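Local coordinates for fatty-acid-binding protein 1 (Arabidopsis thaliana, PDB 4DOO) that binds fatty acids in the plastid, preferring saturated ones, within a chalcone-isomerase-like fold, and may take part in alpha-linolenic acid metabolism, at residues L180-E185 against E193-N198; D60-L65 against M77-E82; S68-R71 against S75-D78. All blocks are in the same frame, centred on the assembly; numbering follows the deposited sequence.

Contact 1: residues L180-E185 against E193-N198; sequences LYIGEE and EDFLDN. With DAO (lauric acid), chain C.
Ile-182 lies against one face of the Phe-195 ring, and the two side chains cross at about a right angle. Both branches of the isoleucine are used. The CG1 branch stands over the ring. Its terminal CD1 is 3.9 Å from the ring centroid, 30° off the normal, which makes a CH-pi contact. CD1 also sits near the root of the ring, 3.5 Å from Phe-195 CG. The other branch reaches the CD1-CE1 side of the ring. Here Ile-182 CG2 is 3.4 Å from Phe-195 CD1. The torsions fit this split. In Ile-182 the CG2 methyl is anti to the backbone N, while CG1 is anti to the carbonyl carbon (chi1 -57°). Leu-196 adds a looser touch, with its CD2 4.4 Å from Ile-182 CG2; the same CD2 lies at the edge of the Phe-195 ring, in its plane.

The contact joins helix 171-182 to helix 189-202, the last two helices of this chalcone-isomerase-like domain. Val-47 of strand 39-50 touches both Ile-182 and Phe-195, so the pair also rests on the sheet. Leu-80 of helix 76-82 packs on Phe-195 as well.

The residues just before Ile-182 belong to the fatty-acid pocket. Leu-180 CD1 comes within 3.9 Å of C2 of the bound lauric acid, and Tyr-181 OH within 3.8 Å of its C3. Tyr-181 OH is hydrogen-bonded to Tyr-43 OH, which in turn holds the lauric acid. Tyr-181 thus lines the pocket and probably also helps position the Tyr-43 hydroxyl. Between the two helical segments the contact is purely apolar. Without polar bonds, it depends on close fit and on keeping water from the buried Ile-182 and Phe-195 pair.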
loop_
_atom_site.group_PDB
_atom_site.type_symbol
_atom_site.label_atom_id
_atom_site.label_comp_id
_atom_site.label_asym_id
_atom_site.label_seq_id
_atom_site.Cartn_x
_atom_site.Cartn_y
_atom_site.Cartn_z
ATOM N N LEU A 180 -0.619 3.507 -5.634
ATOM C CA LEU A 180 -1.528 4.443 -4.977
ATOM C C LEU A 180 -0.946 4.968 -3.676
ATOM O O LEU A 180 -1.264 6.075 -3.246
ATOM C CB LEU A 180 -2.864 3.760 -4.656
ATOM C CG LEU A 180 -3.738 3.342 -5.834
ATOM C CD1 LEU A 180 -4.949 2.562 -5.325
ATOM C CD2 LEU A 180 -4.172 4.587 -6.605
ATOM N N TYR A 181 -0.107 4.155 -3.046
ATOM C CA TYR A 181 0.489 4.510 -1.766
ATOM C C TYR A 181 1.935 5.007 -1.827
ATOM O O TYR A 181 2.314 5.909 -1.078
ATOM C CB TYR A 181 0.402 3.298 -0.829
ATOM C CG TYR A 181 -1.016 2.791 -0.632
ATOM C CD1 TYR A 181 -1.892 3.428 0.251
ATOM C CD2 TYR A 181 -1.492 1.705 -1.364
ATOM C CE1 TYR A 181 -3.213 2.993 0.397
ATOM C CE2 TYR A 181 -2.807 1.261 -1.230
ATOM C CZ TYR A 181 -3.661 1.909 -0.350
ATOM O OH TYR A 181 -4.962 1.470 -0.231
ATOM N N ILE A 182 2.731 4.435 -2.722
ATOM C CA ILE A 182 4.144 4.805 -2.823
ATOM C C ILE A 182 4.586 5.299 -4.204
ATOM O O ILE A 182 5.782 5.379 -4.489
ATOM C CB ILE A 182 5.026 3.594 -2.393
ATOM C CG1 ILE A 182 4.640 3.168 -0.977
ATOM C CG2 ILE A 182 6.509 3.956 -2.411
ATOM C CD1 ILE A 182 4.800 4.269 0.057
ATOM N N GLY A 183 3.626 5.660 -5.049
ATOM C CA GLY A 183 3.954 6.131 -6.384
ATOM C C GLY A 183 4.107 7.636 -6.525
ATOM O O GLY A 183 4.161 8.369 -5.535
ATOM N N GLU A 184 4.165 8.097 -7.771
ATOM C CA GLU A 184 4.330 9.515 -8.074
ATOM C C GLU A 184 3.214 10.412 -7.540
ATOM O O GLU A 184 3.464 11.546 -7.119
ATOM C CB GLU A 184 4.451 9.702 -9.589
ATOM C CG GLU A 184 4.744 11.127 -10.022
ATOM C CD GLU A 184 5.990 11.686 -9.365
ATOM O OE1 GLU A 184 7.022 10.978 -9.345
ATOM O OE2 GLU A 184 5.937 12.834 -8.873
ATOM N N GLU A 185 1.985 9.910 -7.568
ATOM C CA GLU A 185 0.834 10.668 -7.090
ATOM C C GLU A 185 0.111 9.837 -6.023
ATOM O O GLU A 185 -0.961 9.286 -6.266
ATOM C CB GLU A 185 -0.091 10.970 -8.270
ATOM C CG GLU A 185 0.584 11.804 -9.354
ATOM C CD GLU A 185 -0.138 11.757 -10.688
ATOM O OE1 GLU A 185 -0.243 10.657 -11.275
ATOM O OE2 GLU A 185 -0.596 12.823 -11.152
ATOM N N GLU A 193 7.260 9.862 1.421
ATOM C CA GLU A 193 8.598 10.353 1.708
ATOM C C GLU A 193 9.230 9.573 2.856
ATOM O O GLU A 193 10.409 9.217 2.797
ATOM C CB GLU A 193 8.555 11.850 2.021
ATOM C CG GLU A 193 8.083 12.684 0.832
ATOM C CD GLU A 193 8.968 12.501 -0.396
ATOM O OE1 GLU A 193 10.135 12.954 -0.364
ATOM O OE2 GLU A 193 8.506 11.894 -1.387
ATOM N N ASP A 194 8.445 9.304 3.895
ATOM C CA ASP A 194 8.941 8.540 5.031
ATOM C C ASP A 194 9.277 7.129 4.574
ATOM O O ASP A 194 10.279 6.560 4.993
ATOM C CB ASP A 194 7.893 8.477 6.149
ATOM C CG ASP A 194 7.744 9.795 6.886
ATOM O OD1 ASP A 194 6.808 9.922 7.709
ATOM O OD2 ASP A 194 8.572 10.703 6.645
ATOM N N PHE A 195 8.437 6.562 3.714
ATOM C CA PHE A 195 8.672 5.210 3.230
ATOM C C PHE A 195 9.995 5.114 2.481
ATOM O O PHE A 195 10.788 4.206 2.729
ATOM C CB PHE A 195 7.518 4.753 2.321
ATOM C CG PHE A 195 7.796 3.468 1.583
ATOM C CD1 PHE A 195 8.459 3.481 0.359
ATOM C CD2 PHE A 195 7.416 2.243 2.122
ATOM C CE1 PHE A 195 8.739 2.291 -0.319
ATOM C CE2 PHE A 195 7.693 1.050 1.450
ATOM C CZ PHE A 195 8.353 1.077 0.230
ATOM N N LEU A 196 10.227 6.051 1.567
ATOM C CA LEU A 196 11.448 6.063 0.773
ATOM C C LEU A 196 12.675 6.353 1.637
ATOM O O LEU A 196 13.737 5.757 1.438
ATOM C CB LEU A 196 11.325 7.092 -0.352
ATOM C CG LEU A 196 10.233 6.778 -1.383
ATOM C CD1 LEU A 196 10.112 7.933 -2.390
ATOM C CD2 LEU A 196 10.575 5.477 -2.097
ATOM N N ASP A 197 12.525 7.261 2.596
ATOM C CA ASP A 197 13.626 7.592 3.495
ATOM C C ASP A 197 14.010 6.360 4.307
ATOM O O ASP A 197 15.187 6.023 4.413
ATOM C CB ASP A 197 13.246 8.713 4.477
ATOM C CG ASP A 197 13.214 10.096 3.833
ATOM O OD1 ASP A 197 13.798 10.278 2.745
ATOM O OD2 ASP A 197 12.614 11.014 4.437
ATOM N N ASN A 198 13.014 5.681 4.874
ATOM C CA ASN A 198 13.287 4.509 5.695
ATOM C C ASN A 198 13.682 3.274 4.893
ATOM O O ASN A 198 14.432 2.429 5.385
ATOM C CB ASN A 198 12.090 4.206 6.616
ATOM C CG ASN A 198 11.841 5.322 7.622
ATOM O OD1 ASN A 198 12.788 5.881 8.187
ATOM N ND2 ASN A 198 10.571 5.651 7.856
HETATM O O1 DAO C . -9.344 3.951 -3.218
HETATM O O2 DAO C . -8.349 3.970 -1.251
HETATM C C1 DAO C . -8.565 3.451 -2.372
HETATM C C2 DAO C . -7.865 2.155 -2.712
HETATM C C3 DAO C . -8.412 1.031 -1.848
HETATM C C4 DAO C . -7.863 -0.331 -2.298
HETATM C C5 DAO C . -8.163 -1.414 -1.261
HETATM C C6 DAO C . -9.588 -1.943 -1.402
HETATM C C7 DAO C . -10.106 -2.499 -0.085
HETATM C C8 DAO C . -11.624 -2.582 -0.115
HETATM C C9 DAO C . -12.181 -2.980 1.240
HETATM C C10 DAO C . -13.697 -3.137 1.165
HETATM C C11 DAO C . -14.185 -4.157 2.188
HETATM C C12 DAO C . -15.696 -4.155 2.266
#

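Contact 2: residues D60-L65 against M77-E82; sequences DKYANL and MDDLME
Tyr-62 and Asp-79 meet through one very short hydrogen bond. Tyr-62 OH donates to Asp-79 OD2 at 2.5 Å. The carboxylate oxygen lies at the edge of the phenol ring, near its plane. The ring and carboxylate planes are 62° apart, so the acid is turned well out of the ring plane.

The Asp-79 side chain can be followed outward. CB points toward residues 60-65 and is 3.9 Å from Tyr-62 OH. CG is anti to the carbonyl carbon (chi1 -76°), and it meets the aliphatic part of Lys-61, 3.9 Å from its CD.

Tyr-62 is the first residue to leave helical geometry after helix 51-61, and it opens a type II beta turn that runs to Leu-65. Asp-79 lies on helix 76-82. The bond thus joins the exit of one helix to the side of another, in the helical part of the chain between strands 39-50 and 87-93.

At the tip of Asp-79, OD2 accepts the hydrogen bond from the phenol and is 3.4 Å from Tyr-62 CZ. OD1 lies nearer the end of the lysine chain, 4.1 Å from Lys-61 CE. The ammonium group does not close on it: Lys-61 NZ stays 4.6 Å from Asp-79 OD1. The opposite charges probably still attract weakly across that distance. With an alanine here the acceptor is gone, and the Tyr-62 hydroxyl would probably be held less firmly, by its hydrogen bond to Ser-75 OG, while Lys-61 would lose the nearby opposite charge. Ile-70 of helix 67-71 and Asn-73 both touch the Tyr-62 side chain.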
loop_
_atom_site.group_PDB
_atom_site.type_symbol
_atom_site.label_atom_id
_atom_site.label_comp_id
_atom_site.label_asym_id
_atom_site.label_seq_id
_atom_site.Cartn_x
_atom_site.Cartn_y
_atom_site.Cartn_z
ATOM N N ASP A 60 22.093 -5.086 -4.874
ATOM C CA ASP A 60 22.259 -5.418 -6.283
ATOM C C ASP A 60 22.249 -4.218 -7.222
ATOM O O ASP A 60 23.050 -4.157 -8.154
ATOM C CB ASP A 60 21.188 -6.422 -6.729
ATOM C CG ASP A 60 21.328 -7.773 -6.042
ATOM O OD1 ASP A 60 22.440 -8.091 -5.564
ATOM O OD2 ASP A 60 20.330 -8.523 -5.991
ATOM N N LYS A 61 21.354 -3.265 -6.984
ATOM C CA LYS A 61 21.265 -2.093 -7.852
ATOM C C LYS A 61 21.958 -0.835 -7.344
ATOM O O LYS A 61 22.225 0.084 -8.122
ATOM C CB LYS A 61 19.801 -1.761 -8.142
ATOM C CG LYS A 61 19.159 -2.667 -9.180
ATOM C CD LYS A 61 17.747 -2.214 -9.506
ATOM C CE LYS A 61 17.190 -3.001 -10.677
ATOM N NZ LYS A 61 18.043 -2.799 -11.881
ATOM N N TYR A 62 22.237 -0.790 -6.045
ATOM C CA TYR A 62 22.878 0.371 -5.439
ATOM C C TYR A 62 24.081 -0.008 -4.584
ATOM O O TYR A 62 24.288 0.551 -3.511
ATOM C CB TYR A 62 21.860 1.135 -4.583
ATOM C CG TYR A 62 20.679 1.640 -5.376
ATOM C CD1 TYR A 62 19.599 0.807 -5.667
ATOM C CD2 TYR A 62 20.664 2.939 -5.883
ATOM C CE1 TYR A 62 18.532 1.256 -6.451
ATOM C CE2 TYR A 62 19.605 3.397 -6.666
ATOM C CZ TYR A 62 18.545 2.549 -6.949
ATOM O OH TYR A 62 17.513 2.990 -7.749
ATOM N N ALA A 63 24.887 -0.944 -5.073
ATOM C CA ALA A 63 26.053 -1.402 -4.327
ATOM C C ALA A 63 26.993 -0.284 -3.884
ATOM O O ALA A 63 27.284 0.648 -4.639
ATOM C CB ALA A 63 26.823 -2.432 -5.151
ATOM N N ASN A 64 27.446 -0.390 -2.638
ATOM C CA ASN A 64 28.381 0.558 -2.037
ATOM C C ASN A 64 27.952 2.014 -1.992
ATOM O O ASN A 64 28.790 2.897 -1.834
ATOM C CB ASN A 64 29.736 0.468 -2.739
ATOM C CG ASN A 64 30.248 -0.949 -2.822
ATOM O OD1 ASN A 64 30.240 -1.682 -1.833
ATOM N ND2 ASN A 64 30.703 -1.343 -4.005
ATOM N N LEU A 65 26.658 2.278 -2.125
ATOM C CA LEU A 65 26.194 3.656 -2.080
ATOM C C LEU A 65 25.568 3.950 -0.723
ATOM O O LEU A 65 24.911 3.094 -0.137
ATOM C CB LEU A 65 25.165 3.915 -3.184
ATOM C CG LEU A 65 25.632 3.633 -4.614
ATOM C CD1 LEU A 65 24.473 3.839 -5.581
ATOM C CD2 LEU A 65 26.792 4.544 -4.960
ATOM N N MET A 77 12.487 4.910 -6.281
ATOM C CA MET A 77 11.081 4.595 -6.073
ATOM C C MET A 77 10.572 3.517 -7.033
ATOM O O MET A 77 9.971 2.534 -6.601
ATOM C CB MET A 77 10.240 5.869 -6.202
ATOM C CG MET A 77 8.740 5.651 -6.027
ATOM S SD MET A 77 7.826 7.202 -5.914
ATOM C CE MET A 77 7.825 7.738 -7.610
ATOM N N ASP A 78 10.820 3.684 -8.328
ATOM C CA ASP A 78 10.353 2.696 -9.301
ATOM C C ASP A 78 11.090 1.363 -9.158
ATOM O O ASP A 78 10.513 0.301 -9.397
ATOM C CB ASP A 78 10.520 3.211 -10.732
ATOM C CG ASP A 78 9.695 2.420 -11.730
ATOM O OD1 ASP A 78 8.474 2.667 -11.807
ATOM O OD2 ASP A 78 10.253 1.546 -12.423
ATOM N N ASP A 79 12.363 1.409 -8.778
ATOM C CA ASP A 79 13.121 0.170 -8.614
ATOM C C ASP A 79 12.527 -0.662 -7.476
ATOM O O ASP A 79 12.423 -1.889 -7.585
ATOM C CB ASP A 79 14.606 0.449 -8.334
ATOM C CG ASP A 79 15.379 0.870 -9.581
ATOM O OD1 ASP A 79 14.984 0.484 -10.702
ATOM O OD2 ASP A 79 16.399 1.573 -9.436
ATOM N N LEU A 80 12.139 0.005 -6.390
ATOM C CA LEU A 80 11.540 -0.677 -5.242
ATOM C C LEU A 80 10.212 -1.326 -5.609
ATOM O O LEU A 80 9.983 -2.497 -5.306
ATOM C CB LEU A 80 11.291 0.298 -4.087
ATOM C CG LEU A 80 12.462 0.716 -3.199
ATOM C CD1 LEU A 80 11.982 1.781 -2.213
ATOM C CD2 LEU A 80 13.012 -0.502 -2.455
ATOM N N MET A 81 9.340 -0.556 -6.253
ATOM C CA MET A 81 8.024 -1.046 -6.644
ATOM C C MET A 81 8.053 -2.206 -7.630
ATOM O O MET A 81 7.202 -3.088 -7.571
ATOM C CB MET A 81 7.179 0.087 -7.240
ATOM C CG MET A 81 6.407 0.910 -6.218
ATOM S SD MET A 81 5.140 1.984 -6.956
ATOM C CE MET A 81 3.966 0.758 -7.544
ATOM N N GLU A 82 9.025 -2.207 -8.534
ATOM C CA GLU A 82 9.118 -3.262 -9.534
ATOM C C GLU A 82 9.855 -4.511 -9.050
ATOM O O GLU A 82 9.693 -5.592 -9.610
ATOM C CB GLU A 82 9.780 -2.709 -10.803
ATOM C CG GLU A 82 10.121 -3.764 -11.845
ATOM C CD GLU A 82 10.210 -3.198 -13.253
ATOM O OE1 GLU A 82 10.607 -2.024 -13.405
ATOM O OE2 GLU A 82 9.891 -3.936 -14.212
#

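Contact 3: residues S68-R71 against S75-D78; sequences SEIR and SFMD
The Phe-76 ring carries Ile-70 CG2 over one face. The methyl is 3.6 Å from the ring centroid and 21° off the normal, a CH-pi contact. It is displaced toward the rim on the CD1-CE1 side. Arg-71 CA approaches the ring obliquely, 4.4 Å from Phe-76 CD2.

These are two short consecutive helices of the chalcone-isomerase-like domain, joined by a tight loop. The loop follows helix 67-71 and leads into helix 76-82, and Phe-76 faces back. The ring reaches the first helix because CG is anti to the backbone N of Phe-76 (chi1 -173°). Ile-70 CG2 is anti to its own N, which turns this methyl to the ring.

Arg-71 joins this contact through its backbone carbon, while its CB points away from residues 75-78. Its guanidinium group forms salt bridges with Asp-197 and Glu-193 of helix 189-202. Ala-200 of that helix touches Phe-76. Phe-204 near the C terminus packs on Ile-70, so the pair is covered from outside the two segments. The backbone also comes close to the root of the ring: Ile-70 O is 3.5 Å from Phe-76 CB.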
loop_
_atom_site.group_PDB
_atom_site.type_symbol
_atom_site.label_atom_id
_atom_site.label_comp_id
_atom_site.label_asym_id
_atom_site.label_seq_id
_atom_site.Cartn_x
_atom_site.Cartn_y
_atom_site.Cartn_z
ATOM N N SER A 68 21.848 8.371 1.572
ATOM C CA SER A 68 21.533 9.648 0.941
ATOM C C SER A 68 21.632 9.581 -0.587
ATOM O O SER A 68 20.840 10.201 -1.293
ATOM C CB SER A 68 22.465 10.747 1.477
ATOM O OG SER A 68 23.811 10.494 1.111
ATOM N N GLU A 69 22.605 8.835 -1.098
ATOM C CA GLU A 69 22.761 8.717 -2.541
ATOM C C GLU A 69 21.731 7.771 -3.138
ATOM O O GLU A 69 21.312 7.941 -4.281
ATOM C CB GLU A 69 24.179 8.258 -2.887
ATOM C CG GLU A 69 25.203 9.382 -2.782
ATOM C CD GLU A 69 26.619 8.918 -3.065
ATOM O OE1 GLU A 69 26.806 8.130 -4.015
ATOM O OE2 GLU A 69 27.544 9.352 -2.342
ATOM N N ILE A 70 21.324 6.772 -2.367
ATOM C CA ILE A 70 20.313 5.834 -2.843
ATOM C C ILE A 70 19.006 6.607 -2.964
ATOM O O ILE A 70 18.327 6.548 -3.992
ATOM C CB ILE A 70 20.117 4.669 -1.855
ATOM C CG1 ILE A 70 21.377 3.798 -1.828
ATOM C CG2 ILE A 70 18.894 3.846 -2.246
ATOM C CD1 ILE A 70 21.389 2.769 -0.707
ATOM N N ARG A 71 18.672 7.338 -1.904
ATOM C CA ARG A 71 17.450 8.136 -1.861
ATOM C C ARG A 71 17.492 9.238 -2.916
ATOM O O ARG A 71 16.467 9.587 -3.508
ATOM C CB ARG A 71 17.282 8.752 -0.469
ATOM C CG ARG A 71 16.016 9.574 -0.280
ATOM C CD ARG A 71 14.759 8.697 -0.292
ATOM N NE ARG A 71 13.611 9.435 0.225
ATOM C CZ ARG A 71 12.832 10.227 -0.501
ATOM N NH1 ARG A 71 13.062 10.384 -1.798
ATOM N NH2 ARG A 71 11.836 10.889 0.079
ATOM N N SER A 75 15.449 7.069 -9.708
ATOM C CA SER A 75 15.019 5.716 -10.049
ATOM C C SER A 75 14.673 4.822 -8.854
ATOM O O SER A 75 14.043 3.778 -9.026
ATOM C CB SER A 75 16.119 5.024 -10.855
ATOM O OG SER A 75 17.302 4.924 -10.072
ATOM N N PHE A 76 15.082 5.224 -7.654
ATOM C CA PHE A 76 14.854 4.408 -6.458
ATOM C C PHE A 76 13.416 3.961 -6.248
ATOM O O PHE A 76 13.155 2.772 -6.061
ATOM C CB PHE A 76 15.356 5.149 -5.212
ATOM C CG PHE A 76 15.319 4.322 -3.951
ATOM C CD1 PHE A 76 15.901 3.058 -3.912
ATOM C CD2 PHE A 76 14.740 4.824 -2.791
ATOM C CE1 PHE A 76 15.908 2.306 -2.734
ATOM C CE2 PHE A 76 14.740 4.083 -1.609
ATOM C CZ PHE A 76 15.325 2.826 -1.580
ATOM N N MET A 77 12.487 4.910 -6.281
ATOM C CA MET A 77 11.081 4.595 -6.073
ATOM C C MET A 77 10.572 3.517 -7.033
ATOM O O MET A 77 9.971 2.534 -6.601
ATOM C CB MET A 77 10.240 5.869 -6.202
ATOM C CG MET A 77 8.740 5.651 -6.027
ATOM S SD MET A 77 7.826 7.202 -5.914
ATOM C CE MET A 77 7.825 7.738 -7.610
ATOM N N ASP A 78 10.820 3.684 -8.328
ATOM C CA ASP A 78 10.353 2.696 -9.301
ATOM C C ASP A 78 11.090 1.363 -9.158
ATOM O O ASP A 78 10.513 0.301 -9.397
ATOM C CB ASP A 78 10.520 3.211 -10.732
ATOM C CG ASP A 78 9.695 2.420 -11.730
ATOM O OD1 ASP A 78 8.474 2.667 -11.807
ATOM O OD2 ASP A 78 10.253 1.546 -12.423
#

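Overall arrangement
From the N terminus, the chain leaves strand 39-50 into helix 51-61, whose end opens contact 2. Contact 3 follows on helix 67-71 and closes after only three intervening residues. Its loop lies inside that of contact 2, and the two overlap on helix 76-82, sharing Met-77 and Asp-78. Strand 87-93 then returns the chain to the sheet. Contact 1 comes in series much later, closing the short link between the last two helices. The groups meet in space: salt bridges tie contact 3 to contact 1, and Met-77 packs on residues 182-184. The early helices are thereby tied to the C-terminal pair, beside the sheet.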